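Local coordinates for protein aspartate aminotransferase, cytoplasmic (Schizosaccharomyces pombe 972h-, PDB 6JPK) that catalyses the reversible transfer of an amino group between L-aspartate and 2-oxoglutarate, giving oxaloacetate and L-glutamate, with pyridoxal 5'-phosphate as cofactor, at residues L71-G75 and C285-R289; E153-Y157 and G169-T173; F369-Y374 and Q399-A404. The protein carries 1 engineered substitution. One frame throughout, in Å; residues are numbered along the deposited sequence.

Interaction 1. Residues L71-G75 and C285-R289; sequences LPIAG and CIVQR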
ATOM      1  N   LEU A  71     -10.555   1.684   6.836  1.00 11.22           N
ATOM      2  CA  LEU A  71     -10.080   1.148   8.102  1.00 12.33           C
ATOM      3  C   LEU A  71      -9.402   2.235   8.930  1.00 15.36           C
ATOM      4  O   LEU A  71      -8.970   3.260   8.392  1.00  8.16           O
ATOM      5  CB  LEU A  71      -9.081   0.026   7.857  1.00  7.86           C
ATOM      6  CG  LEU A  71      -9.626  -1.187   7.109  1.00  8.16           C
ATOM      7  CD1 LEU A  71      -8.539  -2.250   7.018  1.00  9.06           C
ATOM      8  CD2 LEU A  71     -10.876  -1.725   7.816  1.00 12.00           C
ATOM      9  N   PRO A  72      -9.277   2.024  10.257  1.00 15.57           N
ATOM     10  CA  PRO A  72      -8.353   2.849  11.043  1.00 15.99           C
ATOM     11  C   PRO A  72      -6.950   2.861  10.449  1.00 15.13           C
ATOM     12  O   PRO A  72      -6.566   1.993   9.653  1.00  9.79           O
ATOM     13  CB  PRO A  72      -8.374   2.181  12.425  1.00 15.09           C
ATOM     14  CG  PRO A  72      -9.724   1.585  12.509  1.00 14.51           C
ATOM     15  CD  PRO A  72     -10.074   1.127  11.114  1.00 13.16           C
ATOM     16  N   ILE A  73      -6.170   3.861  10.839  1.00 13.85           N
ATOM     17  CA  ILE A  73      -4.864   4.052  10.220  1.00 14.81           C
ATOM     18  C   ILE A  73      -3.978   2.828  10.437  1.00  9.58           C
ATOM     19  O   ILE A  73      -3.230   2.412   9.538  1.00  7.49           O
ATOM     20  CB  ILE A  73      -4.213   5.341  10.758  1.00 18.69           C
ATOM     21  CG1 ILE A  73      -2.867   5.574  10.090  1.00 20.68           C
ATOM     22  CG2 ILE A  73      -4.045   5.281  12.266  1.00 22.29           C
ATOM     23  CD1 ILE A  73      -2.559   7.022  10.025  1.00 29.99           C
ATOM     24  N   ALA A  74      -4.058   2.223  11.618  1.00  7.80           N
ATOM     25  CA  ALA A  74      -3.266   1.043  11.940  1.00  7.65           C
ATOM     26  C   ALA A  74      -3.907  -0.253  11.438  1.00  8.06           C
ATOM     27  O   ALA A  74      -3.300  -1.325  11.574  1.00  8.08           O
ATOM     28  CB  ALA A  74      -3.036   0.973  13.455  1.00  7.84           C
ATOM     29  N   GLY A  75      -5.106  -0.184  10.877  1.00  9.81           N
ATOM     30  CA  GLY A  75      -5.748  -1.319  10.240  1.00 10.89           C
ATOM     31  C   GLY A  75      -6.927  -1.839  11.045  1.00 12.37           C
ATOM     32  O   GLY A  75      -7.352  -1.254  12.041  1.00  7.95           O
ATOM     33  N   CYS A 285       2.067   5.463  13.048  1.00  8.58           N
ATOM     34  CA  CYS A 285       0.873   5.997  12.400  1.00  9.96           C
ATOM     35  C   CYS A 285       1.194   7.219  11.551  1.00 10.58           C
ATOM     36  O   CYS A 285       0.548   7.438  10.518  1.00  9.53           O
ATOM     37  CB  CYS A 285      -0.188   6.348  13.449  1.00 11.57           C
ATOM     38  SG  CYS A 285      -0.989   4.873  14.166  1.00 17.03           S
ATOM     39  N   ILE A 286       2.174   8.022  11.968  1.00  8.43           N
ATOM     40  CA  ILE A 286       2.596   9.167  11.161  1.00 11.77           C
ATOM     41  C   ILE A 286       3.183   8.698   9.835  1.00 12.06           C
ATOM     42  O   ILE A 286       2.843   9.222   8.766  1.00 10.31           O
ATOM     43  CB  ILE A 286       3.593  10.038  11.944  1.00 14.63           C
ATOM     44  CG1 ILE A 286       2.883  10.707  13.123  1.00 14.61           C
ATOM     45  CG2 ILE A 286       4.244  11.074  11.016  1.00 16.66           C
ATOM     46  CD1 ILE A 286       3.810  11.526  13.984  1.00 23.41           C
ATOM     47  N   VAL A 287       4.064   7.693   9.877  1.00  8.09           N
ATOM     48  CA  VAL A 287       4.603   7.142   8.634  1.00  9.86           C
ATOM     49  C   VAL A 287       3.479   6.611   7.747  1.00 12.05           C
ATOM     50  O   VAL A 287       3.391   6.944   6.560  1.00 13.33           O
ATOM     51  CB  VAL A 287       5.649   6.052   8.938  1.00 14.01           C
ATOM     52  CG1 VAL A 287       6.095   5.373   7.636  1.00 14.34           C
ATOM     53  CG2 VAL A 287       6.843   6.663   9.662  1.00 13.79           C
ATOM     54  N   GLN A 288       2.609   5.766   8.314  1.00  9.51           N
ATOM     55  CA  GLN A 288       1.476   5.201   7.579  1.00  9.25           C
ATOM     56  C   GLN A 288       0.611   6.291   6.945  1.00  9.41           C
ATOM     57  O   GLN A 288       0.211   6.190   5.776  1.00  9.90           O
ATOM     58  CB  GLN A 288       0.633   4.347   8.537  1.00 11.40           C
ATOM     59  CG  GLN A 288      -0.526   3.562   7.893  1.00 12.93           C
ATOM     60  CD  GLN A 288      -0.156   2.102   7.684  1.00 15.63           C
ATOM     61  OE1 GLN A 288       0.928   1.801   7.184  1.00 18.79           O
ATOM     62  NE2 GLN A 288      -1.044   1.187   8.083  1.00 10.53           N
ATOM     63  N   ARG A 289       0.300   7.338   7.714  1.00  9.16           N
ATOM     64  CA  ARG A 289      -0.594   8.381   7.222  1.00 15.20           C
ATOM     65  C   ARG A 289      -0.049   9.032   5.959  1.00 16.75           C
ATOM     66  O   ARG A 289      -0.820   9.401   5.064  1.00 16.84           O
ATOM     67  CB  ARG A 289      -0.822   9.447   8.304  1.00 18.73           C
ATOM     68  CG  ARG A 289      -2.100  10.277   8.102  1.00 28.39           C
ATOM     69  CD  ARG A 289      -2.433  11.220   9.280  1.00 37.97           C
ATOM     70  NE  ARG A 289      -2.543  10.528  10.569  1.00 44.22           N
ATOM     71  CZ  ARG A 289      -1.778  10.790  11.630  1.00 50.56           C
ATOM     72  NH1 ARG A 289      -0.855  11.745  11.565  1.00 52.36           N
ATOM     73  NH2 ARG A 289      -1.940  10.110  12.763  1.00 51.24           N
TER
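The planar amide of Gln288 meets the loop 71-75 edge-on: Ile73 O lies only 8° out of the amide plane, and Gln288 NE2 donates to it over 2.9 Å. The bond is straight, with an N-H...O angle of 162°, and NE2 stands almost straight out from the carbonyl oxygen. The same NE2 also bonds Gln104 O. Two carbonyls drawing on one nitrogen fix which end of the amide faces them, a task for which glutamine, a neutral donor on a bendable chain, is well suited. The second flat group, the guanidinium of Arg289, has Cys285 O of its own helical turn over the centre of one face, while Ile73 CD1 comes up obliquely, 3.5 Å from Arg289 NE.

Ile73 supplies the apolar half of the contact. With CG1 anti to the backbone N (chi1 -178°), its longer branch reaches into the helix surface, where Ile73 CD1 lies 3.2 Å from Cys285 O and 3.4 Å from Arg289 CB. Along the same branch, Ile73 CG1 is 3.8 Å from Gln288 CG. The shorter branch, Ile73 CG2, rests 3.6 Å from Cys285 SG. A branched isoleucine can thus touch three residues of one helical turn, and the compact thiol lets the loop come close. Ile73 occupies the second position of a type I beta turn from Pro72 to Gly75, closed by Gly75 N to Pro72 O. Gly75 has a positive phi that glycine readily adopts.

The turn precedes helix 77-87 and meets the last turn of helix 274-289. Strand 100-106 ties both together: Ala74 shares backbone hydrogen bonds with Gln104, and Met103 touches Ala74, Cys285 and Gln288. Leu114 of helix 107-127 packs against Gln288, and Ile286 packs on Ala12 of the second subunit.

Interaction 2. Residues E153-Y157 and G169-T173; sequences ETYPY and GMLST. Engineered in segment 153-157: Glu153 (natural residue Asp).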
ATOM      1  N   GLU A 153      25.045  -3.920   5.457  1.00 13.56           N
ATOM      2  CA  GLU A 153      26.136  -4.879   5.503  1.00 11.89           C
ATOM      3  C   GLU A 153      25.535  -6.273   5.383  1.00 12.58           C
ATOM      4  O   GLU A 153      24.308  -6.439   5.400  1.00  8.73           O
ATOM      5  CB  GLU A 153      26.935  -4.736   6.809  1.00  9.86           C
ATOM      6  CG  GLU A 153      27.335  -3.311   7.141  1.00 13.32           C
ATOM      7  CD  GLU A 153      28.537  -2.825   6.329  1.00 19.28           C
ATOM      8  OE1 GLU A 153      29.101  -3.627   5.548  1.00 14.18           O
ATOM      9  OE2 GLU A 153      28.919  -1.639   6.480  1.00 22.12           O
ATOM     10  N   THR A 154      26.383  -7.291   5.262  1.00  8.60           N
ATOM     11  CA  THR A 154      25.850  -8.644   5.193  1.00 11.43           C
ATOM     12  C   THR A 154      26.524  -9.527   6.235  1.00 10.87           C
ATOM     13  O   THR A 154      27.621  -9.236   6.724  1.00  9.46           O
ATOM     14  CB  THR A 154      25.995  -9.282   3.786  1.00 10.93           C
ATOM     15  OG1 THR A 154      27.362  -9.577   3.527  1.00 10.94           O
ATOM     16  CG2 THR A 154      25.491  -8.348   2.684  1.00 12.26           C
ATOM     17  N   TYR A 155      25.822 -10.595   6.603  1.00  8.90           N
ATOM     18  CA  TYR A 155      26.453 -11.684   7.311  1.00 10.44           C
ATOM     19  C   TYR A 155      26.438 -12.931   6.435  1.00 10.72           C
ATOM     20  O   TYR A 155      25.518 -13.106   5.628  1.00  9.96           O
ATOM     21  CB  TYR A 155      25.774 -11.978   8.662  1.00 10.97           C
ATOM     22  CG  TYR A 155      24.272 -12.202   8.644  1.00  8.58           C
ATOM     23  CD1 TYR A 155      23.745 -13.485   8.557  1.00  8.13           C
ATOM     24  CD2 TYR A 155      23.385 -11.133   8.761  1.00  8.08           C
ATOM     25  CE1 TYR A 155      22.378 -13.701   8.557  1.00  7.86           C
ATOM     26  CE2 TYR A 155      22.013 -11.338   8.753  1.00  7.81           C
ATOM     27  CZ  TYR A 155      21.515 -12.625   8.670  1.00  8.36           C
ATOM     28  OH  TYR A 155      20.157 -12.838   8.678  1.00  7.48           O
ATOM     29  N   PRO A 156      27.481 -13.757   6.504  1.00 11.71           N
ATOM     30  CA  PRO A 156      27.523 -14.981   5.685  1.00 12.82           C
ATOM     31  C   PRO A 156      26.362 -15.904   6.029  1.00 12.83           C
ATOM     32  O   PRO A 156      25.928 -15.980   7.182  1.00  8.78           O
ATOM     33  CB  PRO A 156      28.869 -15.617   6.065  1.00 12.74           C
ATOM     34  CG  PRO A 156      29.680 -14.494   6.619  1.00 14.42           C
ATOM     35  CD  PRO A 156      28.706 -13.571   7.292  1.00 10.41           C
ATOM     36  N   TYR A 157      25.845 -16.602   5.014  1.00 11.29           N
ATOM     37  CA  TYR A 157      24.721 -17.499   5.266  1.00 12.70           C
ATOM     38  C   TYR A 157      24.830 -18.819   4.503  1.00 11.17           C
ATOM     39  O   TYR A 157      24.675 -19.893   5.090  1.00  9.47           O
ATOM     40  CB  TYR A 157      23.388 -16.809   4.935  1.00  7.86           C
ATOM     41  CG  TYR A 157      22.244 -17.504   5.618  1.00  9.15           C
ATOM     42  CD1 TYR A 157      21.557 -18.539   4.987  1.00  9.76           C
ATOM     43  CD2 TYR A 157      21.888 -17.173   6.920  1.00  7.76           C
ATOM     44  CE1 TYR A 157      20.529 -19.209   5.627  1.00  9.82           C
ATOM     45  CE2 TYR A 157      20.855 -17.838   7.575  1.00 10.77           C
ATOM     46  CZ  TYR A 157      20.178 -18.852   6.922  1.00 10.17           C
ATOM     47  OH  TYR A 157      19.152 -19.519   7.561  1.00  9.44           O
ATOM     48  N   GLY A 169      30.436 -18.460  10.044  1.00 10.03           N
ATOM     49  CA  GLY A 169      30.574 -17.143   9.437  1.00 11.77           C
ATOM     50  C   GLY A 169      29.559 -16.136   9.955  1.00  9.80           C
ATOM     51  O   GLY A 169      29.902 -14.981  10.232  1.00 11.27           O
ATOM     52  N   MET A 170      28.294 -16.547  10.084  1.00 10.73           N
ATOM     53  CA  MET A 170      27.289 -15.649  10.652  1.00 12.28           C
ATOM     54  C   MET A 170      27.639 -15.263  12.089  1.00 10.56           C
ATOM     55  O   MET A 170      27.610 -14.081  12.456  1.00 12.23           O
ATOM     56  CB  MET A 170      25.905 -16.305  10.590  1.00 11.98           C
ATOM     57  CG  MET A 170      24.814 -15.511  11.316  1.00 12.80           C
ATOM     58  SD  MET A 170      23.162 -16.137  10.961  1.00 14.64           S
ATOM     59  CE  MET A 170      22.139 -14.890  11.794  1.00  8.24           C
ATOM     60  N   LEU A 171      27.966 -16.253  12.921  1.00 10.20           N
ATOM     61  CA  LEU A 171      28.326 -15.978  14.310  1.00 12.55           C
ATOM     62  C   LEU A 171      29.492 -15.000  14.393  1.00 15.19           C
ATOM     63  O   LEU A 171      29.491 -14.073  15.216  1.00 12.55           O
ATOM     64  CB  LEU A 171      28.688 -17.289  15.012  1.00 19.82           C
ATOM     65  CG  LEU A 171      28.103 -17.581  16.395  1.00 28.55           C
ATOM     66  CD1 LEU A 171      28.457 -16.467  17.308  1.00 32.32           C
ATOM     67  CD2 LEU A 171      26.589 -17.734  16.340  1.00 30.63           C
ATOM     68  N   SER A 172      30.496 -15.191  13.541  1.00 11.27           N
ATOM     69  CA  SER A 172      31.673 -14.340  13.598  1.00 14.67           C
ATOM     70  C   SER A 172      31.323 -12.903  13.232  1.00 11.59           C
ATOM     71  O   SER A 172      31.816 -11.958  13.859  1.00 13.10           O
ATOM     72  CB  SER A 172      32.754 -14.914  12.679  1.00 16.02           C
ATOM     73  OG  SER A 172      33.831 -14.017  12.562  1.00 27.10           O
ATOM     74  N   THR A 173      30.451 -12.722  12.236  1.00 12.76           N
ATOM     75  CA  THR A 173      30.000 -11.380  11.874  1.00 13.23           C
ATOM     76  C   THR A 173      29.197 -10.742  13.004  1.00 12.72           C
ATOM     77  O   THR A 173      29.358  -9.549  13.287  1.00 12.74           O
ATOM     78  CB  THR A 173      29.186 -11.432  10.575  1.00 13.34           C
ATOM     79  OG1 THR A 173      30.038 -11.863   9.506  1.00 13.45           O
ATOM     80  CG2 THR A 173      28.620 -10.052  10.211  1.00  9.55           C
TER
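A beta-alpha-beta crossover brings Pro156 and Tyr155 of strand 152-159 against Gly169, Met170 and Thr173 of helix 167-176; the chain passes through the short antiparallel strand 164-165 into the helix and then on into the parallel strand 182-186. The segment axes approach to 6.5 Å and run at 138° to each other, so helix and strand are roughly antiparallel. Gly169, having no side chain, lets the ring of Pro156 lie on the helix backbone, Pro156 CD 3.5 Å from Gly169 O. Thr173 OG1 also approaches Pro156 CD, to 3.1 Å, while the methyl Thr173 CG2 turns to the strand and lies 3.8 Å from Tyr155 CB.

Met170 extends along the strand-facing side. Its chain is fully extended and runs beside the Tyr155 ring in the same direction, with Met170 CE 3.5 Å from Tyr155 CE1. The sulfur stands obliquely to the ring, Met170 SD being 4.4 Å from the Tyr155 centroid, and makes a looser Met-aromatic contact with Tyr157. A flexible, polarisable thioether can meet both rings at once. Each ring is held at its far end: Tyr155 OH bonds Leu184 O, and Tyr157 OH bonds Ile195 O.

Strand 131-135 lies between 152-159 and 182-186 in the sheet and shares backbone hydrogen bonds with Glu153, an engineered residue, and Tyr155. Leu185 of strand 182-186 touches both Tyr155 and Met170, while Ile205 of helix 199-211 packs against Met170.

Interaction 3. Residues F369-Y374 and Q399-A404; sequences FCQERY and QAFNHA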
ATOM      1  N   PHE A 369      23.019 -24.684 -18.855  1.00 10.83           N
ATOM      2  CA  PHE A 369      22.852 -25.963 -19.537  1.00 11.21           C
ATOM      3  C   PHE A 369      21.428 -26.491 -19.359  1.00 14.11           C
ATOM      4  O   PHE A 369      20.803 -26.954 -20.322  1.00 13.25           O
ATOM      5  CB  PHE A 369      23.881 -26.953 -18.990  1.00 11.42           C
ATOM      6  CG  PHE A 369      23.937 -28.280 -19.720  1.00 12.87           C
ATOM      7  CD1 PHE A 369      23.116 -29.335 -19.341  1.00 15.47           C
ATOM      8  CD2 PHE A 369      24.857 -28.485 -20.747  1.00 12.32           C
ATOM      9  CE1 PHE A 369      23.185 -30.571 -19.998  1.00 14.73           C
ATOM     10  CE2 PHE A 369      24.937 -29.711 -21.411  1.00 19.12           C
ATOM     11  CZ  PHE A 369      24.099 -30.753 -21.035  1.00 17.29           C
ATOM     12  N   CYS A 370      20.899 -26.421 -18.133  1.00 10.74           N
ATOM     13  CA  CYS A 370      19.518 -26.828 -17.887  1.00 12.36           C
ATOM     14  C   CYS A 370      18.540 -26.004 -18.713  1.00 10.57           C
ATOM     15  O   CYS A 370      17.538 -26.532 -19.211  1.00 12.92           O
ATOM     16  CB  CYS A 370      19.184 -26.685 -16.404  1.00 10.24           C
ATOM     17  SG  CYS A 370      19.972 -27.876 -15.332  1.00 15.52           S
ATOM     18  N   GLN A 371      18.799 -24.705 -18.851  1.00 10.37           N
ATOM     19  CA  GLN A 371      17.902 -23.857 -19.622  1.00 11.16           C
ATOM     20  C   GLN A 371      17.926 -24.228 -21.104  1.00 16.83           C
ATOM     21  O   GLN A 371      16.873 -24.382 -21.728  1.00 11.71           O
ATOM     22  CB  GLN A 371      18.264 -22.384 -19.427  1.00 10.05           C
ATOM     23  CG  GLN A 371      17.219 -21.447 -20.016  1.00 17.07           C
ATOM     24  CD  GLN A 371      17.633 -19.994 -19.976  1.00 16.90           C
ATOM     25  OE1 GLN A 371      17.817 -19.370 -21.015  1.00 16.40           O
ATOM     26  NE2 GLN A 371      17.768 -19.446 -18.778  1.00  9.43           N
ATOM     27  N   GLU A 372      19.120 -24.397 -21.682  1.00 11.07           N
ATOM     28  CA  GLU A 372      19.219 -24.601 -23.123  1.00 11.52           C
ATOM     29  C   GLU A 372      18.859 -26.024 -23.539  1.00 11.90           C
ATOM     30  O   GLU A 372      18.256 -26.228 -24.596  1.00 17.77           O
ATOM     31  CB  GLU A 372      20.634 -24.250 -23.600  1.00 17.64           C
ATOM     32  CG  GLU A 372      20.912 -22.758 -23.533  1.00 21.54           C
ATOM     33  CD  GLU A 372      22.340 -22.398 -23.887  1.00 30.97           C
ATOM     34  OE1 GLU A 372      23.085 -23.271 -24.386  1.00 33.25           O
ATOM     35  OE2 GLU A 372      22.718 -21.231 -23.655  1.00 33.66           O
ATOM     36  N   ARG A 373      19.226 -27.026 -22.743  1.00 11.91           N
ATOM     37  CA  ARG A 373      18.994 -28.410 -23.146  1.00 12.33           C
ATOM     38  C   ARG A 373      17.731 -29.024 -22.552  1.00 12.37           C
ATOM     39  O   ARG A 373      17.232 -30.012 -23.097  1.00 12.61           O
ATOM     40  CB  ARG A 373      20.199 -29.280 -22.770  1.00 12.53           C
ATOM     41  CG  ARG A 373      21.525 -28.788 -23.368  1.00 20.19           C
ATOM     42  CD  ARG A 373      21.681 -29.234 -24.811  1.00 21.99           C
ATOM     43  NE  ARG A 373      21.638 -30.693 -24.923  1.00 28.07           N
ATOM     44  CZ  ARG A 373      22.697 -31.501 -24.829  1.00 28.83           C
ATOM     45  NH1 ARG A 373      23.914 -31.002 -24.620  1.00 27.49           N
ATOM     46  NH2 ARG A 373      22.537 -32.816 -24.939  1.00 26.03           N
ATOM     47  N   TYR A 374      17.211 -28.487 -21.444  1.00 11.75           N
ATOM     48  CA  TYR A 374      15.998 -29.031 -20.841  1.00 11.67           C
ATOM     49  C   TYR A 374      14.909 -27.987 -20.626  1.00 11.32           C
ATOM     50  O   TYR A 374      13.851 -28.322 -20.072  1.00 11.23           O
ATOM     51  CB  TYR A 374      16.339 -29.728 -19.513  1.00 11.50           C
ATOM     52  CG  TYR A 374      17.181 -30.973 -19.724  1.00 11.92           C
ATOM     53  CD1 TYR A 374      18.563 -30.885 -19.882  1.00 12.02           C
ATOM     54  CD2 TYR A 374      16.588 -32.237 -19.790  1.00 13.74           C
ATOM     55  CE1 TYR A 374      19.341 -32.025 -20.092  1.00 12.44           C
ATOM     56  CE2 TYR A 374      17.357 -33.388 -20.006  1.00 15.84           C
ATOM     57  CZ  TYR A 374      18.733 -33.269 -20.154  1.00 16.62           C
ATOM     58  OH  TYR A 374      19.496 -34.399 -20.357  1.00 18.03           O
ATOM     59  N   GLN A 399      16.427 -35.391 -14.294  1.00 11.94           N
ATOM     60  CA  GLN A 399      17.270 -35.819 -15.405  1.00 12.34           C
ATOM     61  C   GLN A 399      18.146 -34.675 -15.895  1.00 12.13           C
ATOM     62  O   GLN A 399      19.316 -34.886 -16.233  1.00 12.34           O
ATOM     63  CB  GLN A 399      16.403 -36.356 -16.545  1.00 15.56           C
ATOM     64  CG  GLN A 399      15.696 -37.676 -16.238  1.00 26.17           C
ATOM     65  CD  GLN A 399      16.575 -38.893 -16.481  1.00 40.67           C
ATOM     66  OE1 GLN A 399      17.618 -38.806 -17.142  1.00 45.44           O
ATOM     67  NE2 GLN A 399      16.156 -40.042 -15.950  1.00 44.22           N
ATOM     68  N   ALA A 400      17.586 -33.457 -15.941  1.00 11.74           N
ATOM     69  CA  ALA A 400      18.348 -32.274 -16.337  1.00 11.53           C
ATOM     70  C   ALA A 400      19.495 -32.011 -15.379  1.00 11.59           C
ATOM     71  O   ALA A 400      20.634 -31.787 -15.811  1.00 11.46           O
ATOM     72  CB  ALA A 400      17.438 -31.049 -16.392  1.00 11.16           C
ATOM     73  N   PHE A 401      19.199 -31.986 -14.072  1.00 11.04           N
ATOM     74  CA  PHE A 401      20.236 -31.756 -13.072  1.00 10.88           C
ATOM     75  C   PHE A 401      21.325 -32.816 -13.178  1.00 11.46           C
ATOM     76  O   PHE A 401      22.523 -32.499 -13.166  1.00 13.21           O
ATOM     77  CB  PHE A 401      19.637 -31.750 -11.659  1.00 10.59           C
ATOM     78  CG  PHE A 401      18.810 -30.516 -11.326  1.00 12.00           C
ATOM     79  CD1 PHE A 401      18.457 -29.595 -12.299  1.00 10.06           C
ATOM     80  CD2 PHE A 401      18.406 -30.280 -10.022  1.00 14.73           C
ATOM     81  CE1 PHE A 401      17.697 -28.469 -11.986  1.00 12.30           C
ATOM     82  CE2 PHE A 401      17.641 -29.154  -9.697  1.00 16.63           C
ATOM     83  CZ  PHE A 401      17.293 -28.245 -10.681  1.00 13.12           C
ATOM     84  N   ASN A 402      20.925 -34.085 -13.274  1.00 11.63           N
ATOM     85  CA  ASN A 402      21.896 -35.166 -13.376  1.00 12.06           C
ATOM     86  C   ASN A 402      22.820 -34.945 -14.564  1.00 13.12           C
ATOM     87  O   ASN A 402      24.049 -35.006 -14.436  1.00 13.54           O
ATOM     88  CB  ASN A 402      21.173 -36.506 -13.495  1.00 12.43           C
ATOM     89  CG  ASN A 402      22.122 -37.667 -13.739  1.00 12.94           C
ATOM     90  OD1 ASN A 402      22.939 -37.999 -12.883  1.00 12.97           O
ATOM     91  ND2 ASN A 402      22.014 -38.291 -14.904  1.00 13.37           N
ATOM     92  N   HIS A 403      22.239 -34.647 -15.727  1.00 12.83           N
ATOM     93  CA  HIS A 403      23.041 -34.438 -16.930  1.00 13.86           C
ATOM     94  C   HIS A 403      23.955 -33.223 -16.774  1.00 12.44           C
ATOM     95  O   HIS A 403      25.146 -33.279 -17.096  1.00 12.67           O
ATOM     96  CB  HIS A 403      22.108 -34.277 -18.127  1.00 15.41           C
ATOM     97  CG  HIS A 403      22.793 -34.335 -19.454  1.00 15.14           C
ATOM     98  ND1 HIS A 403      22.098 -34.311 -20.644  1.00 15.01           N
ATOM     99  CD2 HIS A 403      24.105 -34.415 -19.781  1.00 16.21           C
ATOM    100  CE1 HIS A 403      22.956 -34.370 -21.650  1.00 18.47           C
ATOM    101  NE2 HIS A 403      24.181 -34.428 -21.153  1.00 16.49           N
ATOM    102  N   ALA A 404      23.407 -32.115 -16.275  1.00 11.94           N
ATOM    103  CA  ALA A 404      24.176 -30.879 -16.149  1.00 12.35           C
ATOM    104  C   ALA A 404      25.379 -31.060 -15.223  1.00 16.14           C
ATOM    105  O   ALA A 404      26.495 -30.631 -15.539  1.00 11.87           O
ATOM    106  CB  ALA A 404      23.270 -29.752 -15.644  1.00 11.21           C
TER
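Tyr374 lies across Ala400 for most of its length. Tyr374 CB is 3.6 Å from Ala400 CB, and Tyr374 CG is 3.3 Å from it. The ring then spreads over the helix backbone: Ala400 CA stands 3.6 Å from the Tyr374 ring centroid and only 4° off its normal, a CH-pi contact that the small alanine permits. Further out, CE1 and CZ meet His403 ND1, and at the tip Tyr374 OH shares a short 2.6 Å hydrogen bond with His403 ND1, each group lying at the other's edge.

Segments 369-374 and 399-404, on helices 364-374 and 394-407, cross at 118°, and Tyr374, His403 and Phe369 form an aromatic cluster between them. His403, with CG anti to the backbone N (chi1 -168°), presents one face to the edge of Phe369 in a T-shaped pair whose centroids are 4.9 Å apart, so its ring is held both in plane and from above. Arg373 CG covers one face of Phe369. Deeper in, Cys370 SG packs 3.8 Å from Ala404 CB and makes an oblique sulfur-aromatic contact with Phe401, whose ring also meets Leu376.

Interaction 1 closes a span of the chain within which interaction 2 falls, and interaction 3 follows near the C-terminus. Interactions 1 and 2 both rest on the large mixed sheet, but at different strands: 100-106, an outermost strand, for the first, and 152-159 with its neighbours for the second, their centres about 35 Å apart. Interaction 3 joins two helices beside the short sheet formed by strands 33-34 and 376-377; its centre lies about 49 Å from that of interaction 1, across the chain's centre, and about 33 Å from that of interaction 2. None touches another: the three lie in separate regions of one aminotransferase subunit, with interaction 1 alone bordering its dimer partner.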